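Local coordinates for SusD superfamily protein (Bacteroides thetaiotaomicron, PDB 3MCX) that is of uncharacterised function but, as a zinc-binding SusD-family protein of the outer membrane, probably helps capture glycans at the cell surface, at residues 278-283 / 333-338. Residues are numbered along the deposited sequence; the frame is centred on the assembly and turned at random.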
loop_
_atom_site.group_PDB
_atom_site.type_symbol
_atom_site.label_atom_id
_atom_site.label_comp_id
_atom_site.label_asym_id
_atom_site.label_seq_id
_atom_site.Cartn_x
_atom_site.Cartn_y
_atom_site.Cartn_z
HETATM N N MSE A 278 -14.810 -2.301 4.988
HETATM C CA MSE A 278 -15.999 -3.128 4.934
HETATM C C MSE A 278 -15.674 -4.539 4.448
HETATM O O MSE A 278 -16.304 -5.505 4.876
HETATM C CB MSE A 278 -17.095 -2.488 4.072
HETATM C CG MSE A 278 -17.821 -1.382 4.791
HETATM SE SE MSE A 278 -18.598 -1.818 6.511
HETATM C CE MSE A 278 -19.621 -3.330 5.974
ATOM N N VAL A 279 -14.691 -4.652 3.565
ATOM C CA VAL A 279 -14.322 -5.979 3.072
ATOM C C VAL A 279 -13.600 -6.799 4.156
ATOM O O VAL A 279 -13.668 -8.026 4.141
ATOM C CB VAL A 279 -13.581 -5.873 1.714
ATOM C CG1 VAL A 279 -13.189 -7.281 1.139
ATOM C CG2 VAL A 279 -14.472 -5.092 0.730
ATOM N N TYR A 280 -13.009 -6.125 5.134
ATOM C CA TYR A 280 -12.465 -6.795 6.330
ATOM C C TYR A 280 -13.500 -6.954 7.447
ATOM O O TYR A 280 -13.206 -7.571 8.469
ATOM C CB TYR A 280 -11.302 -5.943 6.919
ATOM C CG TYR A 280 -9.949 -6.133 6.275
ATOM C CD1 TYR A 280 -9.227 -7.312 6.470
ATOM C CD2 TYR A 280 -9.364 -5.120 5.507
ATOM C CE1 TYR A 280 -7.970 -7.510 5.898
ATOM C CE2 TYR A 280 -8.113 -5.313 4.922
ATOM C CZ TYR A 280 -7.434 -6.504 5.113
ATOM O OH TYR A 280 -6.219 -6.685 4.497
ATOM N N ALA A 281 -14.705 -6.381 7.308
ATOM C CA ALA A 281 -15.588 -6.202 8.448
ATOM C C ALA A 281 -16.075 -7.512 9.031
ATOM O O ALA A 281 -16.211 -8.524 8.333
ATOM C CB ALA A 281 -16.802 -5.338 8.039
ATOM N N ASN A 282 -16.330 -7.436 10.321
ATOM C CA ASN A 282 -16.839 -8.524 11.156
ATOM C C ASN A 282 -18.289 -8.181 11.424
ATOM O O ASN A 282 -18.636 -7.488 12.390
ATOM C CB ASN A 282 -15.967 -8.602 12.401
ATOM C CG ASN A 282 -16.200 -9.815 13.242
ATOM O OD1 ASN A 282 -17.113 -10.620 13.004
ATOM N ND2 ASN A 282 -15.330 -9.976 14.269
ATOM N N GLU A 283 -19.147 -8.660 10.522
ATOM C CA GLU A 283 -20.513 -8.143 10.396
ATOM C C GLU A 283 -21.518 -8.982 11.169
ATOM O O GLU A 283 -21.338 -10.195 11.339
ATOM C CB GLU A 283 -20.919 -8.143 8.909
ATOM C CG GLU A 283 -20.012 -7.353 7.987
ATOM C CD GLU A 283 -20.197 -7.730 6.542
ATOM O OE1 GLU A 283 -19.798 -8.847 6.162
ATOM O OE2 GLU A 283 -20.734 -6.875 5.776
ATOM N N VAL A 333 -9.901 -14.735 13.072
ATOM C CA VAL A 333 -9.518 -14.442 11.700
ATOM C C VAL A 333 -9.998 -13.088 11.182
ATOM O O VAL A 333 -9.733 -12.760 10.042
ATOM C CB VAL A 333 -10.010 -15.558 10.750
ATOM C CG1 VAL A 333 -9.379 -16.906 11.164
ATOM C CG2 VAL A 333 -11.578 -15.638 10.677
ATOM N N TYR A 334 -10.608 -12.253 12.030
ATOM C CA TYR A 334 -11.028 -10.928 11.575
ATOM C C TYR A 334 -10.002 -9.893 12.028
ATOM O O TYR A 334 -9.629 -9.881 13.205
ATOM C CB TYR A 334 -12.430 -10.586 12.112
ATOM C CG TYR A 334 -13.485 -11.479 11.495
ATOM C CD1 TYR A 334 -13.695 -12.722 11.968
ATOM C CD2 TYR A 334 -14.251 -11.066 10.390
ATOM C CE1 TYR A 334 -14.612 -13.579 11.401
ATOM C CE2 TYR A 334 -15.186 -11.929 9.806
ATOM C CZ TYR A 334 -15.393 -13.159 10.343
ATOM O OH TYR A 334 -16.334 -14.038 9.820
ATOM N N LEU A 335 -9.493 -9.104 11.088
ATOM C CA LEU A 335 -8.520 -8.062 11.375
ATOM C C LEU A 335 -9.259 -6.804 11.786
ATOM O O LEU A 335 -10.122 -6.347 11.021
ATOM C CB LEU A 335 -7.677 -7.803 10.119
ATOM C CG LEU A 335 -6.570 -6.760 10.279
ATOM C CD1 LEU A 335 -5.563 -7.221 11.306
ATOM C CD2 LEU A 335 -5.926 -6.398 8.922
ATOM N N ALA A 336 -8.918 -6.216 12.925
ATOM C CA ALA A 336 -9.670 -5.078 13.491
ATOM C C ALA A 336 -8.918 -3.734 13.362
ATOM O O ALA A 336 -9.135 -2.835 14.154
ATOM C CB ALA A 336 -10.035 -5.359 14.953
ATOM N N LYS A 337 -8.031 -3.603 12.390
ATOM C CA LYS A 337 -7.281 -2.370 12.198
ATOM C C LYS A 337 -8.120 -1.173 11.731
ATOM O O LYS A 337 -7.715 -0.057 11.957
ATOM C CB LYS A 337 -6.131 -2.547 11.208
ATOM C CG LYS A 337 -4.915 -3.124 11.816
ATOM C CD LYS A 337 -3.730 -3.032 10.864
ATOM C CE LYS A 337 -2.520 -3.531 11.603
ATOM N NZ LYS A 337 -1.326 -3.664 10.768
ATOM N N PHE A 338 -9.253 -1.407 11.064
ATOM C CA PHE A 338 -10.005 -0.312 10.432
ATOM C C PHE A 338 -11.466 -0.321 10.881
ATOM O O PHE A 338 -12.395 -0.492 10.080
ATOM C CB PHE A 338 -9.882 -0.437 8.903
ATOM C CG PHE A 338 -8.480 -0.712 8.444
ATOM C CD1 PHE A 338 -7.459 0.176 8.748
ATOM C CD2 PHE A 338 -8.153 -1.917 7.792
ATOM C CE1 PHE A 338 -6.119 -0.099 8.356
ATOM C CE2 PHE A 338 -6.813 -2.192 7.402
ATOM C CZ PHE A 338 -5.805 -1.268 7.700
HETATM O O HOH W 1 -12.832 -6.994 11.191
HETATM O O HOH W 2 -11.095 -9.416 8.614
#
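The bulged edge of the two-stranded antiparallel sheet 313-314/334-335, close to a zinc site, packs through Y334 and L335 against Y280 and N282 in the loop following helix 276-279. The carboxamide of N282 stacks on one face of the Y334 ring, the planes 11° apart and N282 CG 3.6 Å from Y334 CG. With CG anti to the backbone N (chi1 -170°), N282 extends across the ring, and its amide is held flat from both ends: OD1 accepts from V317 N while ND2 donates to E315 O. E315, with E319 and H330, binds a zinc ion; a bound zinc lies about 10 Å from the Y334 side chain. A classic beta bulge places V333 and Y334 together opposite K314 on the partner strand. The backbone carbonyls of Y280 and A281 approach the edge of the Y334 ring, A281 O lying 3.8 Å from CE2. Replacing this tyrosine with an alanine would probably strip the N282 amide of its stacking surface and open a gap beside the zinc-ligand loop. Beyond the bulge, L335 CD2 sits over a face of the Y280 ring in a CH-pi contact, 4.2 Å from the centroid, while Y280 CD2 reaches the edge of F338 at CD2, 4.1 Å away. Two waters bridge the backbones: both donate to Y280 O, one also to L335 O at 2.8 Å, and the other accepts from L335 N at 3.0 Å.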